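PDB 3EHC: SnoaL-like polyketide cyclase from Agrobacterium tumefaciens str. C58, which is of unknown function but belongs to the SnoaL-like family of the NTF2 clan and may act as a polyketide cyclase. Local coordinates for residues L10-L13 / D14-H18; S42-R45 / D46-K50. One frame throughout, in Å; residues are numbered along the deposited sequence.

Contact 1. Residues L10-L13 / D14-H18; sequences LAYL and DSLNH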
loop_
_atom_site.group_PDB
_atom_site.type_symbol
_atom_site.label_atom_id
_atom_site.label_comp_id
_atom_site.label_asym_id
_atom_site.label_seq_id
_atom_site.Cartn_x
_atom_site.Cartn_y
_atom_site.Cartn_z
ATOM N N LEU B 10 9.075 -4.543 -14.209
ATOM C CA LEU B 10 10.114 -5.460 -13.759
ATOM C C LEU B 10 11.486 -5.064 -14.339
ATOM O O LEU B 10 12.491 -5.231 -13.655
ATOM C CB LEU B 10 9.745 -6.921 -14.051
ATOM C CG LEU B 10 8.575 -7.537 -13.268
ATOM C CD1 LEU B 10 8.350 -8.974 -13.676
ATOM C CD2 LEU B 10 8.788 -7.486 -11.786
ATOM N N ALA B 11 11.510 -4.504 -15.561
ATOM C CA ALA B 11 12.739 -3.961 -16.161
ATOM C C ALA B 11 13.206 -2.720 -15.377
ATOM O O ALA B 11 14.389 -2.523 -15.162
ATOM C CB ALA B 11 12.532 -3.638 -17.652
ATOM N N TYR B 12 12.262 -1.901 -14.926
ATOM C CA TYR B 12 12.567 -0.728 -14.079
ATOM C C TYR B 12 13.209 -1.147 -12.759
ATOM O O TYR B 12 14.229 -0.583 -12.354
ATOM C CB TYR B 12 11.290 0.110 -13.846
ATOM C CG TYR B 12 11.286 1.061 -12.661
ATOM C CD1 TYR B 12 12.038 2.223 -12.663
ATOM C CD2 TYR B 12 10.474 0.815 -11.556
ATOM C CE1 TYR B 12 12.011 3.111 -11.575
ATOM C CE2 TYR B 12 10.454 1.671 -10.468
ATOM C CZ TYR B 12 11.216 2.827 -10.482
ATOM O OH TYR B 12 11.189 3.686 -9.382
ATOM N N LEU B 13 12.630 -2.160 -12.118
ATOM C CA LEU B 13 13.165 -2.682 -10.853
ATOM C C LEU B 13 14.542 -3.283 -11.052
ATOM O O LEU B 13 15.411 -3.141 -10.178
ATOM C CB LEU B 13 12.221 -3.721 -10.214
ATOM C CG LEU B 13 10.866 -3.254 -9.687
ATOM C CD1 LEU B 13 10.175 -4.384 -8.948
ATOM C CD2 LEU B 13 10.990 -1.995 -8.831
ATOM N N ASP B 14 14.736 -3.946 -12.195
ATOM C CA ASP B 14 16.048 -4.459 -12.543
ATOM C C ASP B 14 17.112 -3.381 -12.640
ATOM O O ASP B 14 18.217 -3.567 -12.150
ATOM C CB ASP B 14 16.033 -5.226 -13.858
ATOM C CG ASP B 14 16.436 -6.643 -13.665
ATOM O OD1 ASP B 14 15.612 -7.346 -13.018
ATOM O OD2 ASP B 14 17.566 -7.016 -14.109
ATOM N N SER B 15 16.784 -2.272 -13.297
ATOM C CA SER B 15 17.731 -1.162 -13.408
ATOM C C SER B 15 18.040 -0.583 -12.020
ATOM O O SER B 15 19.177 -0.225 -11.732
ATOM C CB SER B 15 17.257 -0.069 -14.395
ATOM O OG SER B 15 16.330 0.841 -13.829
ATOM N N LEU B 16 17.024 -0.504 -11.164
ATOM C CA LEU B 16 17.178 -0.023 -9.787
ATOM C C LEU B 16 18.129 -0.920 -8.997
ATOM O O LEU B 16 18.994 -0.430 -8.265
ATOM C CB LEU B 16 15.817 0.074 -9.087
ATOM C CG LEU B 16 15.090 1.421 -8.932
ATOM C CD1 LEU B 16 15.151 2.322 -10.160
ATOM C CD2 LEU B 16 13.625 1.189 -8.508
ATOM N N ASN B 17 17.980 -2.234 -9.163
ATOM C CA ASN B 17 18.850 -3.198 -8.489
ATOM C C ASN B 17 20.296 -3.157 -8.934
ATOM O O ASN B 17 21.177 -3.515 -8.167
ATOM C CB ASN B 17 18.295 -4.609 -8.610
ATOM C CG ASN B 17 17.095 -4.813 -7.746
ATOM O OD1 ASN B 17 16.914 -4.132 -6.743
ATOM N ND2 ASN B 17 16.258 -5.740 -8.129
ATOM N N HIS B 18 20.542 -2.737 -10.172
ATOM C CA HIS B 18 21.898 -2.497 -10.636
ATOM C C HIS B 18 22.309 -1.028 -10.457
ATOM O O HIS B 18 23.391 -0.635 -10.897
ATOM C CB HIS B 18 22.050 -2.937 -12.085
ATOM C CG HIS B 18 21.926 -4.415 -12.278
ATOM N ND1 HIS B 18 20.735 -5.028 -12.615
ATOM C CD2 HIS B 18 22.851 -5.405 -12.196
ATOM C CE1 HIS B 18 20.930 -6.331 -12.728
ATOM N NE2 HIS B 18 22.206 -6.587 -12.482
HETATM O O HOH W 1 13.339 -6.886 -11.718
#

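Contact 2. Residues S42-R45 / D46-K50; sequences SGYR and DMLVK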
loop_
_atom_site.group_PDB
_atom_site.type_symbol
_atom_site.label_atom_id
_atom_site.label_comp_id
_atom_site.label_asym_id
_atom_site.label_seq_id
_atom_site.Cartn_x
_atom_site.Cartn_y
_atom_site.Cartn_z
ATOM N N SER B 42 14.811 14.257 -12.123
ATOM C CA SER B 42 16.046 14.478 -11.329
ATOM C C SER B 42 15.792 14.397 -9.816
ATOM O O SER B 42 16.630 13.878 -9.070
ATOM C CB SER B 42 16.786 15.784 -11.724
ATOM O OG SER B 42 16.059 16.938 -11.348
ATOM N N GLY B 43 14.630 14.874 -9.376
ATOM C CA GLY B 43 14.211 14.695 -7.990
ATOM C C GLY B 43 13.986 13.241 -7.619
ATOM O O GLY B 43 14.277 12.840 -6.506
ATOM N N TYR B 44 13.467 12.473 -8.575
ATOM C CA TYR B 44 13.223 11.050 -8.447
ATOM C C TYR B 44 14.541 10.282 -8.379
ATOM O O TYR B 44 14.697 9.383 -7.540
ATOM C CB TYR B 44 12.361 10.578 -9.627
ATOM C CG TYR B 44 11.560 9.319 -9.376
ATOM C CD1 TYR B 44 12.166 8.074 -9.462
ATOM C CD2 TYR B 44 10.198 9.370 -9.074
ATOM C CE1 TYR B 44 11.458 6.894 -9.236
ATOM C CE2 TYR B 44 9.463 8.182 -8.840
ATOM C CZ TYR B 44 10.113 6.946 -8.924
ATOM O OH TYR B 44 9.451 5.744 -8.718
ATOM N N ARG B 45 15.485 10.637 -9.247
ATOM C CA ARG B 45 16.839 10.062 -9.226
ATOM C C ARG B 45 17.519 10.325 -7.885
ATOM O O ARG B 45 18.133 9.432 -7.320
ATOM C CB ARG B 45 17.685 10.633 -10.371
ATOM C CG ARG B 45 19.087 10.033 -10.488
ATOM C CD ARG B 45 19.873 10.579 -11.701
ATOM N NE ARG B 45 19.285 10.169 -12.987
ATOM C CZ ARG B 45 18.617 10.966 -13.831
ATOM N NH1 ARG B 45 18.412 12.261 -13.569
ATOM N NH2 ARG B 45 18.142 10.459 -14.967
ATOM N N ASP B 46 17.409 11.552 -7.385
ATOM C CA ASP B 46 17.999 11.935 -6.086
ATOM C C ASP B 46 17.427 11.113 -4.952
ATOM O O ASP B 46 18.140 10.738 -4.037
ATOM C CB ASP B 46 17.729 13.414 -5.741
ATOM C CG ASP B 46 18.415 14.384 -6.671
ATOM O OD1 ASP B 46 19.394 14.000 -7.361
ATOM O OD2 ASP B 46 17.965 15.550 -6.695
HETATM N N MSE B 47 16.122 10.887 -5.003
HETATM C CA MSE B 47 15.427 10.059 -4.024
HETATM C C MSE B 47 15.960 8.633 -3.977
HETATM O O MSE B 47 16.212 8.123 -2.901
HETATM C CB MSE B 47 13.926 10.036 -4.311
HETATM C CG MSE B 47 13.126 9.045 -3.479
HETATM SE SE MSE B 47 11.264 8.871 -4.060
HETATM C CE MSE B 47 11.459 7.752 -5.673
ATOM N N LEU B 48 16.128 8.001 -5.136
ATOM C CA LEU B 48 16.679 6.643 -5.213
ATOM C C LEU B 48 18.169 6.586 -4.814
ATOM O O LEU B 48 18.578 5.632 -4.172
ATOM C CB LEU B 48 16.483 6.042 -6.606
ATOM C CG LEU B 48 15.074 5.985 -7.174
ATOM C CD1 LEU B 48 15.134 5.758 -8.702
ATOM C CD2 LEU B 48 14.277 4.896 -6.457
ATOM N N VAL B 49 18.961 7.586 -5.207
ATOM C CA VAL B 49 20.371 7.684 -4.807
ATOM C C VAL B 49 20.485 7.763 -3.270
ATOM O O VAL B 49 21.385 7.176 -2.662
ATOM C CB VAL B 49 21.075 8.911 -5.473
ATOM C CG1 VAL B 49 22.353 9.311 -4.734
ATOM C CG2 VAL B 49 21.391 8.617 -6.945
ATOM N N LYS B 50 19.572 8.500 -2.650
ATOM C CA LYS B 50 19.548 8.652 -1.195
ATOM C C LYS B 50 19.122 7.364 -0.475
ATOM O O LYS B 50 19.710 7.003 0.554
ATOM C CB LYS B 50 18.577 9.768 -0.766
ATOM C CG LYS B 50 18.772 10.252 0.697
ATOM C CD LYS B 50 17.442 10.518 1.414
ATOM C CE LYS B 50 17.637 11.208 2.765
ATOM N NZ LYS B 50 18.704 10.568 3.600
#

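Contact 1. Residues L10-L13 / D14-H18
Tyr12 O is gripped by two donors from the next turn of helix 5-17. Ser15 OG gives it a bond of 2.9 Å, and Leu16 N gives it the regular helical bond. The hydroxyl arrives with a C=O...OG angle of 130°, more bent than the backbone donor. Ser15 can do this because OG sits between its own backbone N and carbonyl carbon (chi1 82°), which turns the hydroxyl back along the helix.

One turn apart on the buried side, Leu16 packs on the Tyr12 ring. Its CD2 lies over one face, 4.0 Å from the ring centroid, in a CH-pi contact displaced toward the hydroxyl end: Leu16 CD2 is 3.5 Å from Tyr12 CZ. The other branch, CD1, reaches Tyr12 CE1 at the same distance. Both methyls therefore meet the ring, and CD2 also touches Leu13 CD2 more loosely. The Tyr12 hydroxyl probably hydrogen-bonds to Tyr44, and Phe27 packs against Tyr12, Ala11 and Ser15.

On the solvent side, a water donates to both Leu10 O and Asp14 OD1, 2.7 Å from each. It bridges the carboxylate to a carbonyl that already accepts from Asp14 N.

At the end of the helix, His18 is the first residue to leave helical backbone angles. Its ring nitrogen ND1 donates to Asp14 O at 2.9 Å, from above the carbonyl plane. His18 N bonds to the same oxygen from the opposite face. The Asn17 side chain accepts a bond from Phe60 N through OD1. These are the last turns of the N-terminal helix of an NTF2-like alpha+beta fold, with one side buried and the C-terminal end closed by side-chain bonds to carbonyls.

Contact 2. Residues S42-R45 / D46-K50
Met47 and Tyr44 run alongside each other from helix 40-54, in a Met-aromatic contact between residues three apart. Met47 is present as selenomethionine. Its CG is anti to the backbone N (chi1 172°), which sends the chain out beside the tyrosine. The chain stays extended until chi3 (77°), where it bends and carries the terminal methyl over the Tyr44 ring.

CE stands almost on the ring normal, 9° off it and 3.6 Å from the centroid. All six ring carbons are nearly equally far from it. The selenium lies behind the methyl, above the same face but more distant. The methyl thus makes the close CH-pi contact.

Leu48 approaches differently. Its CD1 comes to the edge of the ring, near its plane, 3.8 Å from Tyr44 CD1. The ring is thus met on a face and at an edge by successive residues of the next turn. Beyond the helix, Val32 and Phe39 also touch Tyr44.

Regular helical bonds join the two turns, the shortest from Val49 N to Arg45 O at 2.9 Å. Arg45 leaves the helix about a quarter turn round from Tyr44, and its NE donates to Phe21 O. Asp46 folds back so that both carboxylate oxygens lie close to Ser42 O. All three are acceptors, so no hydrogen bond links them. The nearest side-chain atom is Asp46 CG, 3.0 Å from Ser42 O.

Contacts 1 and 2 lie on different helices, 5-17 and 40-54, with centres about 14 Å apart. Both are partly buried, and their buried sides meet. The hydroxyls of Tyr12 and Tyr44 are 2.8 Å apart (OH to OH), probably hydrogen-bonded, and Leu16 CD1 packs on Leu48 CD1. Each contact sets a tyrosine ring against aliphatic groups of the next turn, from one residue in contact 1 and from two in contact 2. Contact 1 includes a helix end, with extra polar bonds to carbonyls. Contact 2 lies within its helix and has only backbone hydrogen bonds between its segments.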